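Local atomic coordinates of probable oxidoreductase (Mycobacterium abscessus, PDB entry 4EYE), a protein that probably acts as an oxidoreductase of the quinone oxidoreductase (zeta-crystallin) type within the medium-chain dehydrogenase family. Residues A[186-191]-A[221-226]; A[207-212]-A[216-221]; A[241-246]-A[251-256]. One frame throughout, in Å; residues are numbered along the deposited sequence.

Interaction 1 of 3, residues A[186-191]-A[221-226]; sequences KVIAVV and EATGGA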
# COMPACT_ATOMS: atom_id res chain seq x y z
N LYS A 186 18.62 5.53 7.21
CA LYS A 186 18.63 6.81 6.51
C LYS A 186 17.97 6.62 5.16
O LYS A 186 18.16 5.58 4.54
CB LYS A 186 20.06 7.31 6.33
CG LYS A 186 20.19 8.69 5.65
CD LYS A 186 21.64 9.24 5.63
CE LYS A 186 21.73 10.54 4.80
NZ LYS A 186 23.00 11.31 4.99
N VAL A 187 17.18 7.61 4.75
CA VAL A 187 16.39 7.53 3.56
C VAL A 187 16.72 8.67 2.60
O VAL A 187 16.62 9.85 2.94
CB VAL A 187 14.85 7.55 3.84
CG1 VAL A 187 14.09 7.59 2.53
CG2 VAL A 187 14.40 6.33 4.65
N ILE A 188 17.12 8.28 1.40
CA ILE A 188 17.21 9.20 0.27
C ILE A 188 16.00 8.87 -0.60
O ILE A 188 15.80 7.70 -0.94
CB ILE A 188 18.51 8.99 -0.54
CG1 ILE A 188 19.74 9.33 0.32
CG2 ILE A 188 18.56 9.93 -1.74
CD1 ILE A 188 21.04 8.79 -0.25
N ALA A 189 15.20 9.88 -0.93
CA ALA A 189 14.02 9.71 -1.75
C ALA A 189 14.21 10.40 -3.09
O ALA A 189 14.71 11.54 -3.14
CB ALA A 189 12.83 10.29 -1.04
N VAL A 190 13.82 9.72 -4.17
CA VAL A 190 13.76 10.34 -5.50
C VAL A 190 12.31 10.49 -5.91
O VAL A 190 11.52 9.55 -5.72
CB VAL A 190 14.51 9.52 -6.54
CG1 VAL A 190 14.39 10.18 -7.92
CG2 VAL A 190 15.99 9.44 -6.15
N VAL A 191 11.94 11.68 -6.37
CA VAL A 191 10.58 11.94 -6.81
C VAL A 191 10.53 12.20 -8.32
O VAL A 191 11.27 13.03 -8.83
CB VAL A 191 9.94 13.15 -6.08
CG1 VAL A 191 9.75 12.84 -4.59
CG2 VAL A 191 10.74 14.44 -6.31
N GLU A 221 26.77 10.61 -4.72
CA GLU A 221 27.50 11.71 -4.08
C GLU A 221 26.94 12.00 -2.68
O GLU A 221 27.69 12.28 -1.76
CB GLU A 221 27.49 12.98 -4.96
CG GLU A 221 28.87 13.61 -5.14
CD GLU A 221 29.15 13.97 -6.59
OE1 GLU A 221 30.15 13.47 -7.13
OE2 GLU A 221 28.36 14.73 -7.19
N ALA A 222 25.62 11.92 -2.55
CA ALA A 222 24.96 12.07 -1.25
C ALA A 222 25.40 11.00 -0.22
O ALA A 222 25.27 11.22 0.98
CB ALA A 222 23.44 12.08 -1.40
N THR A 223 25.95 9.88 -0.68
CA THR A 223 26.45 8.84 0.23
C THR A 223 27.97 8.86 0.32
O THR A 223 28.58 7.89 0.82
CB THR A 223 26.01 7.43 -0.20
OG1 THR A 223 26.56 7.11 -1.48
CG2 THR A 223 24.45 7.33 -0.23
N GLY A 224 28.59 9.96 -0.12
CA GLY A 224 30.04 10.05 -0.11
C GLY A 224 30.69 9.03 -1.03
O GLY A 224 31.76 8.52 -0.71
N GLY A 225 30.03 8.72 -2.15
CA GLY A 225 30.54 7.77 -3.14
C GLY A 225 30.40 6.28 -2.84
O GLY A 225 30.78 5.45 -3.66
N ALA A 226 29.89 5.92 -1.67
CA ALA A 226 29.80 4.49 -1.28
C ALA A 226 28.58 3.79 -1.87
O ALA A 226 28.54 2.56 -1.99
CB ALA A 226 29.75 4.37 0.23

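Interaction 2 of 3, residues A[207-212]-A[216-221]; sequences IVLPLE and AKAVRE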
# COMPACT_ATOMS: atom_id res chain seq x y z
N ILE A 207 17.06 13.07 2.52
CA ILE A 207 17.50 13.82 1.35
C ILE A 207 16.46 13.52 0.28
O ILE A 207 16.08 12.35 0.10
CB ILE A 207 18.89 13.35 0.86
CG1 ILE A 207 20.02 13.88 1.76
CG2 ILE A 207 19.12 13.81 -0.58
CD1 ILE A 207 20.77 12.83 2.55
N VAL A 208 15.94 14.57 -0.36
CA VAL A 208 15.06 14.39 -1.49
C VAL A 208 15.76 14.87 -2.75
O VAL A 208 16.43 15.88 -2.74
CB VAL A 208 13.72 15.13 -1.29
CG1 VAL A 208 12.80 14.85 -2.47
CG2 VAL A 208 13.08 14.69 0.01
N LEU A 209 15.62 14.12 -3.84
CA LEU A 209 16.24 14.43 -5.12
C LEU A 209 15.24 14.25 -6.24
O LEU A 209 14.41 13.34 -6.18
CB LEU A 209 17.42 13.49 -5.38
CG LEU A 209 18.65 13.73 -4.52
CD1 LEU A 209 19.57 12.52 -4.65
CD2 LEU A 209 19.34 15.03 -4.93
N PRO A 210 15.32 15.12 -7.27
CA PRO A 210 14.41 14.99 -8.39
C PRO A 210 14.91 13.94 -9.38
O PRO A 210 16.11 13.72 -9.50
CB PRO A 210 14.41 16.39 -9.00
CG PRO A 210 15.76 16.94 -8.68
CD PRO A 210 16.18 16.31 -7.38
N LEU A 211 14.00 13.26 -10.06
CA LEU A 211 14.39 12.29 -11.07
C LEU A 211 14.65 13.04 -12.35
O LEU A 211 13.74 13.29 -13.12
CB LEU A 211 13.28 11.25 -11.29
CG LEU A 211 13.61 10.15 -12.31
CD1 LEU A 211 14.51 9.08 -11.69
CD2 LEU A 211 12.33 9.53 -12.88
N GLU A 212 15.90 13.46 -12.53
CA GLU A 212 16.36 14.19 -13.72
C GLU A 212 17.69 13.61 -14.15
O GLU A 212 18.25 12.81 -13.43
CB GLU A 212 16.56 15.68 -13.38
CG GLU A 212 15.24 16.45 -13.28
CD GLU A 212 15.36 17.74 -12.48
OE1 GLU A 212 16.49 18.11 -12.12
OE2 GLU A 212 14.30 18.35 -12.20
N ALA A 216 21.32 9.43 -10.56
CA ALA A 216 22.05 8.28 -9.99
C ALA A 216 23.37 8.72 -9.43
O ALA A 216 23.77 8.28 -8.35
CB ALA A 216 22.24 7.16 -11.00
N LYS A 217 24.06 9.61 -10.16
CA LYS A 217 25.34 10.15 -9.69
C LYS A 217 25.12 11.02 -8.46
O LYS A 217 25.91 10.97 -7.52
CB LYS A 217 26.09 10.92 -10.81
N ALA A 218 24.04 11.79 -8.43
CA ALA A 218 23.73 12.59 -7.23
C ALA A 218 23.43 11.69 -5.99
O ALA A 218 23.83 12.01 -4.87
CB ALA A 218 22.57 13.52 -7.49
N VAL A 219 22.74 10.58 -6.20
CA VAL A 219 22.49 9.65 -5.08
C VAL A 219 23.84 9.18 -4.53
O VAL A 219 24.08 9.24 -3.33
CB VAL A 219 21.60 8.44 -5.48
CG1 VAL A 219 21.59 7.36 -4.40
CG2 VAL A 219 20.18 8.93 -5.73
N ARG A 220 24.72 8.73 -5.42
CA ARG A 220 26.05 8.31 -5.01
C ARG A 220 26.79 9.38 -4.22
O ARG A 220 27.40 9.08 -3.18
CB ARG A 220 26.90 7.96 -6.21
CG ARG A 220 26.70 6.55 -6.71
CD ARG A 220 28.05 5.93 -7.05
NE ARG A 220 27.82 4.51 -7.10
CZ ARG A 220 28.20 3.61 -6.20
NH1 ARG A 220 28.96 3.92 -5.15
NH2 ARG A 220 27.82 2.36 -6.39
N GLU A 221 26.77 10.61 -4.72
CA GLU A 221 27.50 11.71 -4.08
C GLU A 221 26.94 12.00 -2.68
O GLU A 221 27.69 12.28 -1.76
CB GLU A 221 27.49 12.98 -4.96
CG GLU A 221 28.87 13.61 -5.14
CD GLU A 221 29.15 13.97 -6.59
OE1 GLU A 221 30.15 13.47 -7.13
OE2 GLU A 221 28.36 14.73 -7.19

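Interaction 3 of 3, residues A[241-246]-A[251-256]; sequences DDAVRT and GRLLVV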
# COMPACT_ATOMS: atom_id res chain seq x y z
N ASP A 241 18.19 0.54 -14.67
CA ASP A 241 19.64 0.34 -14.71
C ASP A 241 20.35 1.48 -13.99
O ASP A 241 21.42 1.28 -13.41
CB ASP A 241 20.17 0.18 -16.15
CG ASP A 241 20.02 -1.24 -16.68
OD1 ASP A 241 20.63 -2.18 -16.11
OD2 ASP A 241 19.30 -1.44 -17.67
N ASP A 242 19.76 2.67 -14.02
CA ASP A 242 20.26 3.77 -13.22
C ASP A 242 20.18 3.42 -11.72
O ASP A 242 21.11 3.69 -10.98
CB ASP A 242 19.50 5.07 -13.51
CG ASP A 242 19.93 5.73 -14.81
OD1 ASP A 242 21.15 5.87 -15.07
OD2 ASP A 242 19.04 6.16 -15.57
N ALA A 243 19.09 2.81 -11.28
CA ALA A 243 18.93 2.45 -9.87
C ALA A 243 20.06 1.54 -9.42
O ALA A 243 20.64 1.76 -8.39
CB ALA A 243 17.60 1.77 -9.63
N VAL A 244 20.32 0.51 -10.21
CA VAL A 244 21.38 -0.44 -9.92
C VAL A 244 22.71 0.28 -9.72
O VAL A 244 23.44 -0.03 -8.78
CB VAL A 244 21.46 -1.51 -11.03
CG1 VAL A 244 22.62 -2.49 -10.80
CG2 VAL A 244 20.15 -2.27 -11.10
N ARG A 245 22.97 1.30 -10.53
CA ARG A 245 24.20 2.10 -10.43
C ARG A 245 24.40 2.78 -9.09
O ARG A 245 25.52 3.16 -8.74
CB ARG A 245 24.27 3.18 -11.54
CG ARG A 245 25.02 2.75 -12.79
CD ARG A 245 24.76 3.64 -14.02
NE ARG A 245 25.38 4.96 -13.93
CZ ARG A 245 24.72 6.12 -13.88
NH1 ARG A 245 25.40 7.26 -13.81
NH2 ARG A 245 23.38 6.17 -13.91
N THR A 246 23.32 2.99 -8.33
CA THR A 246 23.47 3.66 -7.04
C THR A 246 23.89 2.69 -5.92
O THR A 246 24.14 3.12 -4.80
CB THR A 246 22.16 4.40 -6.63
OG1 THR A 246 21.15 3.45 -6.31
CG2 THR A 246 21.65 5.33 -7.78
N GLY A 251 24.91 -4.41 -1.98
CA GLY A 251 23.62 -3.75 -1.84
C GLY A 251 22.49 -4.57 -2.45
O GLY A 251 22.72 -5.54 -3.17
N ARG A 252 21.25 -4.20 -2.15
CA ARG A 252 20.17 -4.93 -2.70
C ARG A 252 19.03 -4.06 -3.16
O ARG A 252 18.75 -3.01 -2.59
CB ARG A 252 19.73 -6.04 -1.76
CG ARG A 252 19.48 -5.61 -0.35
CD ARG A 252 20.64 -5.85 0.58
NE ARG A 252 20.18 -5.83 1.96
CZ ARG A 252 20.50 -4.95 2.89
NH1 ARG A 252 21.30 -3.94 2.64
NH2 ARG A 252 19.99 -5.07 4.10
N LEU A 253 18.44 -4.47 -4.26
CA LEU A 253 17.38 -3.72 -4.87
C LEU A 253 16.11 -4.54 -4.76
O LEU A 253 16.07 -5.66 -5.26
CB LEU A 253 17.74 -3.44 -6.33
CG LEU A 253 16.71 -2.54 -7.02
CD1 LEU A 253 17.48 -1.68 -8.01
CD2 LEU A 253 15.59 -3.31 -7.65
N LEU A 254 15.11 -4.00 -4.09
CA LEU A 254 13.81 -4.64 -3.97
C LEU A 254 12.88 -4.12 -5.04
O LEU A 254 12.63 -2.91 -5.16
CB LEU A 254 13.19 -4.41 -2.60
CG LEU A 254 14.10 -4.61 -1.37
CD1 LEU A 254 13.27 -4.84 -0.10
CD2 LEU A 254 15.18 -5.67 -1.50
N VAL A 255 12.34 -5.04 -5.81
CA VAL A 255 11.34 -4.69 -6.79
C VAL A 255 10.01 -5.04 -6.21
O VAL A 255 9.76 -6.20 -5.94
CB VAL A 255 11.56 -5.45 -8.12
CG1 VAL A 255 10.38 -5.19 -9.07
CG2 VAL A 255 12.89 -4.98 -8.74
N VAL A 256 9.17 -4.03 -6.00
CA VAL A 256 7.94 -4.19 -5.26
C VAL A 256 6.72 -3.93 -6.14
O VAL A 256 6.62 -2.84 -6.72
CB VAL A 256 7.92 -3.23 -4.08
CG1 VAL A 256 6.64 -3.42 -3.28
CG2 VAL A 256 9.17 -3.46 -3.23

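Interaction 1 of 3, residues A[186-191]-A[221-226]
I188 meets A222 and T223 without help from any flat side chain. No ring, amide or carboxylate lends a face or an edge to this contact. It is made by methyl groups. The chief touch is I188 CD1 against T223 CG2, at 3.7 Å. A222 comes second, with its CB 4.2 Å from I188 CD1. One terminal methyl of the strand therefore serves both helix-end residues. I188 gets there by a long reach. Its CG1 branch stands opposite the carbonyl carbon (chi1 -64°), and the chain then runs nearly straight on to CD1 (chi2 164°). The side chains of I188 and T223 cross at about a right angle, so they meet at their methyls and do not lie alongside each other.

T223 is two-sided. Its methyl faces the isoleucine, while OG1 is bonded within its own chain, to R220 O and G227 N. This hydroxyl pairing ties the threonine to the last turn of the helix and to the residue after the following turn. The helix ends here in a Schellman motif. G224 is the C-prime residue with positive phi. G225 N bonds to R220 O, and G224 N bonds to E221 O at 3.0 Å. A type I' turn from T223 to A226 overlaps the motif, with the two glycines at its centre. Its closing bond from A226 N to T223 O is weak.

The contact joins strand 186-191, an inner strand of the parallel Rossmann-type sheet, to the C-terminal end of helix 215-222. I188 also packs on T162 and L164 of strand 162-165 and on I207 and L209 of strand 207-210. A189 and V191 point to the other face, where helix 197-203 lies.

Interaction 2 of 3, residues A[207-212]-A[216-221]
L209 carries this contact from the strand, and V219 and A218 receive it on the helix. The tight part is at CD1. L209 CD1 is 3.8 Å from V219 CG2, and 4.0 Å separates L209 CD1 from V219 N. L209 CD1 also lies 4.2 Å from A218 C, so it rests partly on the helix backbone. The side chains of L209 and V219 cross obliquely. V219 offers CG2 because that branch stands opposite its carbonyl carbon, with CG1 anti to the backbone N (chi1 169°).

Toward the A218 side chain the distances are somewhat longer. L209 CD2 has A218 CB 4.4 Å away, and L209 CD1 is hardly nearer to A218 CB, at 4.3 Å. A218 and L209 are both partly exposed, whereas V219 is buried. The contact is thus closer and buried on the V219 side, and a little wider and partly open to solvent on the A218 side.

The strand segment leaves the sheet through an inverse gamma turn centred on L211. A three-residue connection then leads into 216-221. Strand and helix begin the long crossover connection of the Rossmann-type fold. It runs from this edge strand to strand 228-233, on the other side of strand 162-165. Strand 207-210 is the outermost strand at its end of the parallel sheet, bonded through its backbone to strand 186-191. L209 packs on I188 there. V208 faces helix 197-203 on the other side of the sheet, and V219 packs on T246 on its side away from L209.

Interaction 3 of 3, residues A[241-246]-A[251-256]
Of residues 251-256, L253 is the one that touches 241-246, and it meets A243 and V244. Before it come two residues that serve the sheet. G251 pairs through its backbone with S277 of the next strand. R252 follows on the other face of the sheet. Its guanidinium forms a salt bridge with E161 and hydrogen bonds with the carbonyls of G155 and D229.

L253 then turns toward the helix. Its CG is anti to the backbone N (chi1 -175°), which carries the branch out from the strand. CD1 does all the close touching. L253 CD1 lies 3.8 Å from A243 CB and 4.1 Å from V244 CG2, fitting against two consecutive helix residues. The side chains of V244 and L253 cross at about a right angle. L253 also packs on V231 of the adjacent strand, and A243 on L166. Next in sequence, L254 points back to the other face and packs on I279 and V281. The segment closes at V256, which also packs on V281.

The helix has its own polar fixing at its end. A243 O takes two donors, T246 N at 2.9 Å and T246 OG1 at 2.7 Å. The hydroxyl approaches in the carbonyl plane, at a C=O...O angle of 149°. This holds T246 close behind the residue that bears on L253.

The contact itself is apolar and buried. It joins the helix and second strand of a beta-alpha-beta crossover by methyl packing alone. It depends on the close fit of L253 CD1 against the methyls of A243 and V244. The polar groups of R252 and T246 are bonded away from this interface.

All three contacts lie in the Rossmann-type domain and pack helices against one parallel sheet. Interactions 1 and 2 are neighbours, with centres about 6 Å apart. They share E221 and helix 215-222, and probable hydrogen bonds join their strands: A189 N to I207 O and A189 O to L209 N, each 2.8 Å. Interaction 3 has its centre about 13 Å from either. It touches interaction 2 through a probable hydrogen bond from R220 NE to R245 O, 3.1 Å, linking the two helices. Interactions 1 and 3 do not touch; their nearest atoms are about 5 Å apart. In relatives such a domain binds the nicotinamide cofactor, but no cofactor site is defined here.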